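Long-range contacts in ATP synthase epsilon chain (Caldalkalibacillus thermarum TA2.A1, PDB 5IK2), which probably helps to make ATP from ADP as the epsilon subunit of the F1 sector of a proton-driven rotary ATP synthase, and can itself bind ATP: residues H[13-18]-H[82-87]; H[21-26]-H[48-53]; H[61-66]-H[75-80]; H[92-97]-H[126-131]. The protein carries 2 engineered substitutions. All blocks are in the same frame, centred on the assembly; numbering follows the deposited sequence.

Contact 1 of 4, residues H[13-18]-H[82-87]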
loop_
_atom_site.group_PDB
_atom_site.type_symbol
_atom_site.label_atom_id
_atom_site.label_comp_id
_atom_site.label_asym_id
_atom_site.label_seq_id
_atom_site.Cartn_x
_atom_site.Cartn_y
_atom_site.Cartn_z
ATOM N N ARG H 13 9.475 47.602 25.993
ATOM C CA ARG H 13 10.293 48.223 24.935
ATOM C C ARG H 13 10.676 49.678 25.222
ATOM O O ARG H 13 10.113 50.318 26.114
ATOM C CB ARG H 13 9.546 48.164 23.595
ATOM C CG ARG H 13 8.340 49.092 23.520
ATOM C CD ARG H 13 7.316 48.639 22.492
ATOM N NE ARG H 13 6.143 49.514 22.496
ATOM C CZ ARG H 13 6.069 50.717 21.920
ATOM N NH1 ARG H 13 7.106 51.237 21.259
ATOM N NH2 ARG H 13 4.938 51.414 22.007
ATOM N N LYS H 14 11.634 50.182 24.443
ATOM C CA LYS H 14 11.979 51.604 24.419
ATOM C C LYS H 14 11.143 52.296 23.346
ATOM O O LYS H 14 11.091 51.833 22.207
ATOM C CB LYS H 14 13.466 51.802 24.125
ATOM C CG LYS H 14 14.385 51.213 25.183
ATOM C CD LYS H 14 15.800 51.751 25.048
ATOM C CE LYS H 14 16.713 51.210 26.137
ATOM N NZ LYS H 14 18.068 51.823 26.069
ATOM N N VAL H 15 10.506 53.406 23.719
ATOM C CA VAL H 15 9.537 54.105 22.865
ATOM C C VAL H 15 10.147 55.338 22.196
ATOM O O VAL H 15 9.955 55.546 20.999
ATOM C CB VAL H 15 8.286 54.518 23.677
ATOM C CG1 VAL H 15 7.244 55.184 22.780
ATOM C CG2 VAL H 15 7.698 53.302 24.385
ATOM N N PHE H 16 10.849 56.158 22.978
ATOM C CA PHE H 16 11.535 57.349 22.465
ATOM C C PHE H 16 13.002 57.342 22.884
ATOM O O PHE H 16 13.334 56.941 24.001
ATOM C CB PHE H 16 10.858 58.626 22.977
ATOM C CG PHE H 16 11.376 59.888 22.339
ATOM C CD1 PHE H 16 10.819 60.365 21.157
ATOM C CD2 PHE H 16 12.427 60.599 22.917
ATOM C CE1 PHE H 16 11.296 61.526 20.563
ATOM C CE2 PHE H 16 12.909 61.759 22.328
ATOM C CZ PHE H 16 12.341 62.224 21.150
ATOM N N GLN H 17 13.866 57.784 21.970
ATOM C CA GLN H 17 15.295 57.958 22.229
ATOM C C GLN H 17 15.805 59.147 21.414
ATOM O O GLN H 17 15.544 59.229 20.212
ATOM C CB GLN H 17 16.074 56.698 21.843
ATOM C CG GLN H 17 15.922 55.538 22.812
ATOM C CD GLN H 17 16.821 54.364 22.457
ATOM O OE1 GLN H 17 16.831 53.907 21.312
ATOM N NE2 GLN H 17 17.581 53.868 23.433
ATOM N N GLY H 18 16.522 60.059 22.066
ATOM C CA GLY H 18 17.082 61.235 21.392
ATOM C C GLY H 18 17.452 62.359 22.338
ATOM O O GLY H 18 17.131 62.313 23.527
ATOM N N ALA H 82 3.317 53.681 26.758
ATOM C CA ALA H 82 3.823 54.867 26.068
ATOM C C ALA H 82 3.750 54.625 24.560
ATOM O O ALA H 82 4.294 53.634 24.072
ATOM C CB ALA H 82 5.249 55.166 26.501
ATOM N N GLU H 83 3.062 55.507 23.835
ATOM C CA GLU H 83 2.921 55.375 22.383
ATOM C C GLU H 83 3.096 56.706 21.661
ATOM O O GLU H 83 2.569 57.730 22.097
ATOM C CB GLU H 83 1.550 54.797 22.010
ATOM C CG GLU H 83 1.268 53.390 22.532
ATOM C CD GLU H 83 0.476 53.340 23.831
ATOM O OE1 GLU H 83 -0.057 54.378 24.282
ATOM O OE2 GLU H 83 0.371 52.236 24.402
ATOM N N LEU H 84 3.829 56.666 20.547
ATOM C CA LEU H 84 3.870 57.764 19.576
ATOM C C LEU H 84 2.546 57.757 18.795
ATOM O O LEU H 84 1.842 56.744 18.806
ATOM C CB LEU H 84 5.046 57.569 18.610
ATOM C CG LEU H 84 6.457 57.539 19.207
ATOM C CD1 LEU H 84 7.425 56.855 18.253
ATOM C CD2 LEU H 84 6.934 58.944 19.543
ATOM N N PRO H 85 2.199 58.872 18.110
ATOM C CA PRO H 85 0.909 58.946 17.397
ATOM C C PRO H 85 0.645 57.805 16.406
ATOM O O PRO H 85 -0.461 57.259 16.380
ATOM C CB PRO H 85 0.999 60.284 16.652
ATOM C CG PRO H 85 1.950 61.099 17.456
ATOM C CD PRO H 85 2.978 60.112 17.924
ATOM N N GLU H 86 1.661 57.451 15.619
ATOM C CA GLU H 86 1.539 56.420 14.574
ATOM C C GLU H 86 1.255 54.993 15.079
ATOM O O GLU H 86 0.687 54.188 14.339
ATOM C CB GLU H 86 2.776 56.409 13.650
ATOM C CG GLU H 86 4.106 55.983 14.287
ATOM C CD GLU H 86 5.010 57.143 14.689
ATOM O OE1 GLU H 86 4.492 58.224 15.056
ATOM O OE2 GLU H 86 6.249 56.964 14.651
ATOM N N GLU H 87 1.641 54.689 16.319
ATOM C CA GLU H 87 1.511 53.328 16.873
ATOM C C GLU H 87 0.379 53.170 17.916
ATOM O O GLU H 87 0.438 52.280 18.769
ATOM C CB GLU H 87 2.872 52.847 17.418
ATOM C CG GLU H 87 3.382 53.545 18.678
ATOM C CD GLU H 87 4.876 53.347 18.928
ATOM O OE1 GLU H 87 5.510 52.484 18.281
ATOM O OE2 GLU H 87 5.425 54.066 19.787
HETATM O O HOH W 1 8.394 53.729 19.284
#

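Contact 2 of 4, residues H[21-26]-H[48-53]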
loop_
_atom_site.group_PDB
_atom_site.type_symbol
_atom_site.label_atom_id
_atom_site.label_comp_id
_atom_site.label_asym_id
_atom_site.label_seq_id
_atom_site.Cartn_x
_atom_site.Cartn_y
_atom_site.Cartn_z
ATOM N N ASP H 21 15.725 69.606 23.498
ATOM C CA ASP H 21 15.942 70.943 24.055
ATOM C C ASP H 21 15.217 71.085 25.387
ATOM O O ASP H 21 15.785 71.582 26.359
ATOM C CB ASP H 21 15.455 72.027 23.087
ATOM C CG ASP H 21 16.274 72.087 21.812
ATOM O OD1 ASP H 21 17.517 72.149 21.897
ATOM O OD2 ASP H 21 15.675 72.086 20.721
ATOM N N ILE H 22 13.957 70.655 25.410
ATOM C CA ILE H 22 13.134 70.649 26.621
ATOM C C ILE H 22 12.138 69.483 26.582
ATOM O O ILE H 22 11.641 69.123 25.513
ATOM C CB ILE H 22 12.404 72.007 26.807
ATOM C CG1 ILE H 22 11.618 72.036 28.125
ATOM C CG2 ILE H 22 11.489 72.321 25.626
ATOM C CD1 ILE H 22 11.218 73.428 28.570
ATOM N N VAL H 23 11.869 68.902 27.752
ATOM C CA VAL H 23 10.900 67.814 27.911
ATOM C C VAL H 23 9.757 68.309 28.799
ATOM O O VAL H 23 9.938 68.494 30.005
ATOM C CB VAL H 23 11.554 66.560 28.539
ATOM C CG1 VAL H 23 10.536 65.433 28.705
ATOM C CG2 VAL H 23 12.730 66.096 27.690
ATOM N N ILE H 24 8.588 68.526 28.195
ATOM C CA ILE H 24 7.411 69.010 28.914
ATOM C C ILE H 24 6.606 67.802 29.396
ATOM O O ILE H 24 6.060 67.051 28.583
ATOM C CB ILE H 24 6.519 69.918 28.028
ATOM C CG1 ILE H 24 7.335 71.037 27.349
ATOM C CG2 ILE H 24 5.368 70.508 28.842
ATOM C CD1 ILE H 24 7.987 72.029 28.294
ATOM N N ALA H 25 6.548 67.617 30.715
ATOM C CA ALA H 25 5.826 66.504 31.339
ATOM C C ALA H 25 4.914 67.024 32.447
ATOM O O ALA H 25 5.293 67.933 33.190
ATOM C CB ALA H 25 6.810 65.492 31.899
ATOM N N ARG H 26 3.721 66.439 32.553
ATOM C CA ARG H 26 2.717 66.871 33.527
ATOM C C ARG H 26 2.836 66.071 34.826
ATOM O O ARG H 26 2.277 64.982 34.955
ATOM C CB ARG H 26 1.311 66.748 32.932
ATOM C CG ARG H 26 0.240 67.508 33.703
ATOM C CD ARG H 26 -1.138 67.273 33.110
ATOM N NE ARG H 26 -1.203 67.668 31.701
ATOM C CZ ARG H 26 -2.172 67.332 30.847
ATOM N NH1 ARG H 26 -3.205 66.579 31.230
ATOM N NH2 ARG H 26 -2.106 67.754 29.586
ATOM N N ALA H 48 -1.111 61.711 30.828
ATOM C CA ALA H 48 -1.157 62.879 29.948
ATOM C C ALA H 48 -0.126 62.757 28.816
ATOM O O ALA H 48 0.734 61.871 28.860
ATOM C CB ALA H 48 -0.904 64.141 30.761
ATOM N N PRO H 49 -0.216 63.631 27.789
ATOM C CA PRO H 49 0.827 63.641 26.757
ATOM C C PRO H 49 2.156 64.205 27.264
ATOM O O PRO H 49 2.160 65.205 27.983
ATOM C CB PRO H 49 0.246 64.556 25.666
ATOM C CG PRO H 49 -1.212 64.642 25.951
ATOM C CD PRO H 49 -1.332 64.527 27.437
ATOM N N VAL H 50 3.260 63.552 26.899
ATOM C CA VAL H 50 4.610 64.065 27.152
ATOM C C VAL H 50 5.107 64.710 25.859
ATOM O O VAL H 50 5.258 64.025 24.847
ATOM C CB VAL H 50 5.582 62.945 27.590
ATOM C CG1 VAL H 50 6.995 63.493 27.789
ATOM C CG2 VAL H 50 5.082 62.273 28.864
ATOM N N ARG H 51 5.351 66.018 25.900
ATOM C CA ARG H 51 5.754 66.786 24.719
ATOM C C ARG H 51 7.265 67.034 24.728
ATOM O O ARG H 51 7.797 67.617 25.676
ATOM C CB ARG H 51 4.970 68.103 24.662
ATOM C CG ARG H 51 5.404 69.078 23.571
ATOM C CD ARG H 51 4.263 69.976 23.106
ATOM N NE ARG H 51 3.365 70.379 24.193
ATOM C CZ ARG H 51 3.596 71.353 25.078
ATOM N NH1 ARG H 51 4.717 72.074 25.047
ATOM N NH2 ARG H 51 2.686 71.608 26.018
ATOM N N ILE H 52 7.938 66.574 23.669
ATOM C CA ILE H 52 9.384 66.732 23.500
ATOM C C ILE H 52 9.647 67.680 22.332
ATOM O O ILE H 52 9.239 67.396 21.205
ATOM C CB ILE H 52 10.082 65.380 23.213
ATOM C CG1 ILE H 52 9.765 64.362 24.316
ATOM C CG2 ILE H 52 11.594 65.569 23.091
ATOM C CD1 ILE H 52 10.271 62.964 24.030
ATOM N N LYS H 53 10.329 68.793 22.608
ATOM C CA LYS H 53 10.753 69.744 21.574
ATOM C C LYS H 53 12.206 69.487 21.191
ATOM O O LYS H 53 13.099 69.571 22.036
ATOM C CB LYS H 53 10.612 71.189 22.061
ATOM C CG LYS H 53 9.184 71.704 22.086
ATOM C CD LYS H 53 9.105 73.056 22.777
ATOM C CE LYS H 53 7.672 73.549 22.875
ATOM N NZ LYS H 53 7.537 74.642 23.877
HETATM O O HOH W 2 3.010 64.387 30.660
#

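Contact 3 of 4, residues H[61-66]-H[75-80]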
loop_
_atom_site.group_PDB
_atom_site.type_symbol
_atom_site.label_atom_id
_atom_site.label_comp_id
_atom_site.label_asym_id
_atom_site.label_seq_id
_atom_site.Cartn_x
_atom_site.Cartn_y
_atom_site.Cartn_z
ATOM N N ILE H 61 3.992 61.997 23.076
ATOM C CA ILE H 61 3.915 60.582 23.445
ATOM C C ILE H 61 2.798 60.433 24.477
ATOM O O ILE H 61 2.825 61.091 25.517
ATOM C CB ILE H 61 5.241 60.059 24.049
ATOM C CG1 ILE H 61 6.421 60.329 23.098
ATOM C CG2 ILE H 61 5.143 58.568 24.366
ATOM C CD1 ILE H 61 7.120 61.655 23.318
ATOM N N ALA H 62 1.823 59.574 24.183
ATOM C CA ALA H 62 0.729 59.284 25.115
ATOM C C ALA H 62 1.251 58.395 26.238
ATOM O O ALA H 62 1.559 57.234 25.999
ATOM C CB ALA H 62 -0.423 58.598 24.386
ATOM N N VAL H 63 1.358 58.947 27.447
ATOM C CA VAL H 63 1.899 58.229 28.611
ATOM C C VAL H 63 0.832 58.078 29.698
ATOM O O VAL H 63 0.136 59.042 30.026
ATOM C CB VAL H 63 3.136 58.959 29.194
ATOM C CG1 VAL H 63 3.638 58.275 30.466
ATOM C CG2 VAL H 63 4.243 59.036 28.148
ATOM N N SER H 64 0.717 56.868 30.251
ATOM C CA SER H 64 -0.186 56.588 31.374
ATOM C C SER H 64 0.500 55.692 32.405
ATOM O O SER H 64 1.209 54.752 32.042
ATOM C CB SER H 64 -1.480 55.928 30.880
ATOM O OG SER H 64 -1.298 54.550 30.596
ATOM N N GLY H 65 0.282 55.997 33.684
ATOM C CA GLY H 65 0.835 55.217 34.788
ATOM C C GLY H 65 2.350 55.224 34.825
ATOM O O GLY H 65 2.972 54.163 34.919
ATOM N N GLY H 66 2.939 56.417 34.753
ATOM C CA GLY H 66 4.397 56.574 34.719
ATOM C C GLY H 66 4.954 57.577 35.706
ATOM O O GLY H 66 4.205 58.307 36.356
ATOM N N VAL H 75 17.557 62.037 31.312
ATOM C CA VAL H 75 16.136 62.142 31.679
ATOM C C VAL H 75 15.416 60.840 31.315
ATOM O O VAL H 75 15.323 60.491 30.139
ATOM C CB VAL H 75 15.450 63.325 30.954
ATOM C CG1 VAL H 75 13.957 63.384 31.280
ATOM C CG2 VAL H 75 16.133 64.638 31.316
ATOM N N ASN H 76 14.907 60.133 32.328
ATOM C CA ASN H 76 14.170 58.878 32.134
ATOM C C ASN H 76 12.690 59.035 32.476
ATOM O O ASN H 76 12.337 59.719 33.439
ATOM C CB ASN H 76 14.770 57.770 33.004
ATOM C CG ASN H 76 16.153 57.350 32.546
ATOM O OD1 ASN H 76 16.426 57.259 31.349
ATOM N ND2 ASN H 76 17.034 57.077 33.503
ATOM N N ILE H 77 11.836 58.406 31.669
ATOM C CA ILE H 77 10.409 58.269 31.964
ATOM C C ILE H 77 10.038 56.792 31.814
ATOM O O ILE H 77 10.045 56.258 30.706
ATOM C CB ILE H 77 9.535 59.156 31.044
ATOM C CG1 ILE H 77 9.717 60.634 31.411
ATOM C CG2 ILE H 77 8.056 58.777 31.149
ATOM C CD1 ILE H 77 9.154 61.607 30.398
ATOM N N LEU H 78 9.728 56.150 32.940
ATOM C CA LEU H 78 9.253 54.765 32.975
ATOM C C LEU H 78 7.740 54.786 33.187
ATOM O O LEU H 78 7.261 55.448 34.109
ATOM C CB LEU H 78 9.941 53.987 34.104
ATOM C CG LEU H 78 11.372 53.500 33.841
ATOM C CD1 LEU H 78 12.363 54.653 33.750
ATOM C CD2 LEU H 78 11.803 52.520 34.922
ATOM N N ALA H 79 6.996 54.071 32.340
ATOM C CA ALA H 79 5.525 54.084 32.376
ATOM C C ALA H 79 4.905 52.755 31.952
ATOM O O ALA H 79 5.539 51.964 31.262
ATOM C CB ALA H 79 4.996 55.204 31.496
ATOM N N ASP H 80 3.656 52.532 32.365
ATOM C CA ASP H 80 2.906 51.317 32.009
ATOM C C ASP H 80 2.746 51.211 30.498
ATOM O O ASP H 80 3.023 50.166 29.908
ATOM C CB ASP H 80 1.508 51.309 32.648
ATOM C CG ASP H 80 1.539 51.225 34.168
ATOM O OD1 ASP H 80 2.612 50.979 34.760
ATOM O OD2 ASP H 80 0.465 51.404 34.778
#

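Contact 4 of 4, residues H[92-97]-H[126-131]. Engineered in segment 92-97: Ala92 (natural residue Arg).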
loop_
_atom_site.group_PDB
_atom_site.type_symbol
_atom_site.label_atom_id
_atom_site.label_comp_id
_atom_site.label_asym_id
_atom_site.label_seq_id
_atom_site.Cartn_x
_atom_site.Cartn_y
_atom_site.Cartn_z
ATOM N N ALA H 92 -9.706 51.017 19.070
ATOM C CA ALA H 92 -9.623 50.399 20.396
ATOM C C ALA H 92 -9.743 51.433 21.519
ATOM O O ALA H 92 -10.351 51.155 22.554
ATOM C CB ALA H 92 -8.324 49.616 20.539
ATOM N N ALA H 93 -9.163 52.615 21.305
ATOM C CA ALA H 93 -9.229 53.719 22.272
ATOM C C ALA H 93 -10.629 54.328 22.377
ATOM O O ALA H 93 -11.058 54.702 23.470
ATOM C CB ALA H 93 -8.214 54.797 21.917
ATOM N N LYS H 94 -11.328 54.435 21.248
ATOM C CA LYS H 94 -12.711 54.932 21.226
ATOM C C LYS H 94 -13.677 53.995 21.957
ATOM O O LYS H 94 -14.520 54.450 22.735
ATOM C CB LYS H 94 -13.187 55.157 19.786
ATOM C CG LYS H 94 -12.526 56.337 19.097
ATOM C CD LYS H 94 -13.040 56.515 17.678
ATOM C CE LYS H 94 -12.383 57.704 16.997
ATOM N NZ LYS H 94 -12.776 57.813 15.565
ATOM N N LYS H 95 -13.549 52.694 21.699
ATOM C CA LYS H 95 -14.355 51.673 22.385
ATOM C C LYS H 95 -14.017 51.569 23.874
ATOM O O LYS H 95 -14.903 51.324 24.693
ATOM C CB LYS H 95 -14.209 50.309 21.699
ATOM C CG LYS H 95 -14.919 50.245 20.355
ATOM C CD LYS H 95 -14.404 49.122 19.471
ATOM C CE LYS H 95 -15.049 49.174 18.093
ATOM N NZ LYS H 95 -14.340 48.319 17.102
ATOM N N ALA H 96 -12.742 51.759 24.212
ATOM C CA ALA H 96 -12.301 51.826 25.608
ATOM C C ALA H 96 -12.830 53.078 26.314
ATOM O O ALA H 96 -13.233 53.007 27.478
ATOM C CB ALA H 96 -10.784 51.777 25.688
ATOM N N LYS H 97 -12.823 54.214 25.613
ATOM C CA LYS H 97 -13.379 55.466 26.144
ATOM C C LYS H 97 -14.872 55.323 26.446
ATOM O O LYS H 97 -15.314 55.631 27.555
ATOM C CB LYS H 97 -13.165 56.626 25.161
ATOM C CG LYS H 97 -13.613 57.988 25.689
ATOM C CD LYS H 97 -13.715 59.035 24.590
ATOM C CE LYS H 97 -14.568 60.210 25.039
ATOM N NZ LYS H 97 -14.556 61.327 24.056
ATOM N N VAL H 126 -6.140 60.207 26.492
ATOM C CA VAL H 126 -4.782 60.672 26.176
ATOM C C VAL H 126 -4.258 60.033 24.882
ATOM O O VAL H 126 -3.579 60.699 24.099
ATOM C CB VAL H 126 -3.812 60.431 27.361
ATOM C CG1 VAL H 126 -2.355 60.641 26.963
ATOM C CG2 VAL H 126 -4.166 61.358 28.515
ATOM N N ARG H 127 -4.573 58.755 24.664
ATOM C CA ARG H 127 -4.260 58.076 23.394
ATOM C C ARG H 127 -4.944 58.728 22.184
ATOM O O ARG H 127 -4.357 58.795 21.101
ATOM C CB ARG H 127 -4.624 56.584 23.462
ATOM C CG ARG H 127 -3.581 55.732 24.165
ATOM C CD ARG H 127 -4.087 54.321 24.400
ATOM N NE ARG H 127 -3.043 53.436 24.921
ATOM C CZ ARG H 127 -3.232 52.173 25.310
ATOM N NH1 ARG H 127 -4.437 51.607 25.250
ATOM N NH2 ARG H 127 -2.203 51.466 25.769
ATOM N N LEU H 128 -6.177 59.200 22.375
ATOM C CA LEU H 128 -6.922 59.910 21.328
ATOM C C LEU H 128 -6.367 61.313 21.052
ATOM O O LEU H 128 -6.305 61.730 19.895
ATOM C CB LEU H 128 -8.413 59.988 21.681
ATOM C CG LEU H 128 -9.141 58.636 21.709
ATOM C CD1 LEU H 128 -10.420 58.716 22.531
ATOM C CD2 LEU H 128 -9.437 58.135 20.301
ATOM N N GLN H 129 -5.977 62.032 22.108
ATOM C CA GLN H 129 -5.342 63.358 21.975
ATOM C C GLN H 129 -4.053 63.318 21.149
ATOM O O GLN H 129 -3.847 64.158 20.270
ATOM C CB GLN H 129 -5.022 63.959 23.353
ATOM C CG GLN H 129 -6.218 64.504 24.119
ATOM C CD GLN H 129 -5.849 64.968 25.522
ATOM O OE1 GLN H 129 -4.790 65.562 25.737
ATOM N NE2 GLN H 129 -6.729 64.702 26.485
ATOM N N VAL H 130 -3.196 62.343 21.446
ATOM C CA VAL H 130 -1.908 62.184 20.759
ATOM C C VAL H 130 -2.093 61.652 19.328
ATOM O O VAL H 130 -1.291 61.965 18.446
ATOM C CB VAL H 130 -0.936 61.298 21.582
ATOM C CG1 VAL H 130 0.365 61.036 20.830
ATOM C CG2 VAL H 130 -0.632 61.966 22.920
ATOM N N ALA H 131 -3.145 60.864 19.100
ATOM C CA ALA H 131 -3.492 60.387 17.751
ATOM C C ALA H 131 -3.997 61.509 16.831
ATOM O O ALA H 131 -3.689 61.508 15.638
ATOM C CB ALA H 131 -4.521 59.269 17.830
#

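Contact 1 of 4, residues H[13-18]-H[82-87]
Val15 on the strand 14-17 and Ala82 on the strand 81-83 form the apolar centre of this contact. From its CB, which faces the other segment, Val15 divides into two branches. CG2 lies 3.7 Å from Ala82 CB, passes Ala82 O, and also lies over one face of the Arg13 guanidinium, toward its rim. CG1, anti to the backbone N (chi1 -177°), is carried toward the 84-87 turn, where it comes 3.7 Å from Glu87 OE2 and brushes Leu84 CG. Farther along, the ring edge of Phe16 meets Leu84 CD2 at 4.4 Å. Val15 and Phe16 together stand opposite the single residue Ile8 of strand 4-9, which makes a classic beta bulge.

Beside this apolar patch, Arg13 and Glu87 approach from opposite directions. Their guanidinium and carboxylate planes stand 76° apart, and the salt bridge from Arg13 NH2 to Glu87 OE2 is a weak bond of 3.5 Å, made at the guanidinium edge. The same OE2 accepts Leu84 N at 3.1 Å, a nearly straight bond (174°) on the anti side of the carboxylate. Water 1 lies 3.0 Å from Glu87 OE2 and 2.9 Å from Val15 O, bridging the two segments, with a weak bond from Arg13 NH1. Glu83, an ATP-contacting residue when nucleotide is bound, pairs instead with Arg127 of helix 114-133. Glu87 OE2 is thus held by the straight bond from Leu84 N, with a water that may add to it, and the long, weak pairing with Arg13 probably adds general electrostatic attraction rather than a firm bond.

Contact 2 of 4, residues H[21-26]-H[48-53]
Ile24 and Arg51 lie side by side on one face of the sheet, pointing the same way. CG1 of Ile24 comes 3.6 Å from Arg51 NH1, and the guanidinium turns one face to the isoleucine, offset toward its rim. Arg51 gets there by a bend at chi3 (37°), which folds the chain back over its neighbour. An alanine in place of Ile24 lacks the CG1 and CG2 branches, and the Arg51 guanidinium, without that apolar cover, would probably turn more freely. Next along the same face, Ile22 CG2 rests 3.8 Å from Lys53 CD, the lysine running extended alongside. Toward the far end Arg26, also bent at chi3, sets one face of its guanidinium over Ala48 CB, 3.4 Å from CZ.

The backbones beneath are antiparallel (168°) neighbours within the beta-sandwich domain. Ile24 and Arg51 form a hydrogen-bonded pair, with Ile24 N to Arg51 O at 2.8 Å and Arg51 N to Ile24 O at 3.0 Å. Ile22 and Lys53 form a second hydrogen-bonded pair, and Val23 with Ile52 a non-hydrogen-bonded one between them. Near Arg26 direct bonding gives way to water 2, which accepts from Arg26 N and donates to Pro49 O, 2.9 Å from each.

Val23, whose CG1 touches Val50 CG1, turns with Val50 and Ile52 to the buried face, against Val6 and Ile8 of strand 4-9. Asp21 N closes the other end on Lys53 O, and Asp21 OD2 bonds to Gly55 N. Pro49 packs on Val126, Gln129 and Val130 of helix 114-133.

Contact 3 of 4, residues H[61-66]-H[75-80]
Gly66 and Ala79 form an antiparallel non-hydrogen-bonded pair beside the corner that the chain turns at Gly65, while the strands 61-64 and 75-79 run at 59° to each other. Here Asp80 N bonds to Gly65 O at 3.1 Å, approaching from well above the carbonyl plane, and more weakly to Ser64 O at 3.3 Å. Gly65 has a positive phi (63°), a conformation that glycine takes readily.

Val63 provides the apolar part: CG1, set anti to the backbone N (chi1 176°), lies 3.5 Å from Ala79 CB and 4.5 Å from Ile77 CG2. The Asp80 carboxylate lies close to Gly65 O, with which it makes no hydrogen bond, and OD2 is instead bonded to a polar side chain of the chain of another protein. An alanine at Asp80 would probably leave that subunit's polar group without its mate.

Ser64 OG bonds to Thr81 OG1 and weakly to Arg123 NE of helix 114-133, residues that both contact ATP where it is bound to this protein. Ile77 and Val63 pack on Val50 of strand 48-54, and Leu78 reaches Phe67 of strand 66-70.

Contact 4 of 4, residues H[92-97]-H[126-131]
Leu128 of helix 114-133 carries almost the whole contact with helix 90-104, fitting its two methyls among three side chains. CD2 is 3.9 Å from Ala93 CB and 3.8 Å from Lys94 CG, while CD1 meets Lys97 CD at 3.9 Å. With CG anti to the carbonyl carbon (chi1 -66°), the fork of the leucine is held out toward Ala93, and the aliphatic stems of both lysines cross it at about a right angle. Ala93 is small and buried; its CA, 6.7 Å from the Leu128 CA, makes the closest CA pair between these segments. Its methyl also lies 4.3 Å from Arg127 CB.

The segment axes pass at 9.6 Å and run at 144° to each other, so the antiparallel pair of the C-terminal helical hairpin is splayed, and only a small surface is buried. Against the close fit of Leu128 on the buried Ala93, the side of Lys94 is exposed to solvent. Lys94 and Lys97 lend their carbon chains and carry their ammonium groups onward, that of Lys94 into a long, weak pairing with Glu91. Lys97 also packs on Leu121 and Glu125, farther back along helix 114-133.

Arg127 contributes its CB, while its guanidinium goes to Glu83. Ala92, an engineered replacement of a natural arginine that belongs to the ATP site, touches nothing opposite. No hydrogen bond or salt bridge joins the segments: between them only methyl and methylene packing is found, consistent with a helical pair that can separate, as in the known rearrangements of epsilon subunits.

In the fold
Contacts 1, 2 and 3 belong to the connected strands of the N-terminal beta-sandwich, their centres 10 to 13 Å apart; contact 4 lies in the C-terminal helical pair, 16 to 19 Å from each of them. Along the chain, contacts 2 and 3 follow one another inside the loop closed by contact 1, and contact 4 comes afterwards. Strand 57-64 is the common link: it pairs with 48-54 of contact 2 and with 81-83 of contact 1. Helix 114-133 packs on strands 48-54 and 57-64. The ATP-contacting residues span both domains, so nucleotide probably helps to hold the helices down on the sandwich, though none is bound to this chain, where two residues of the site are changed.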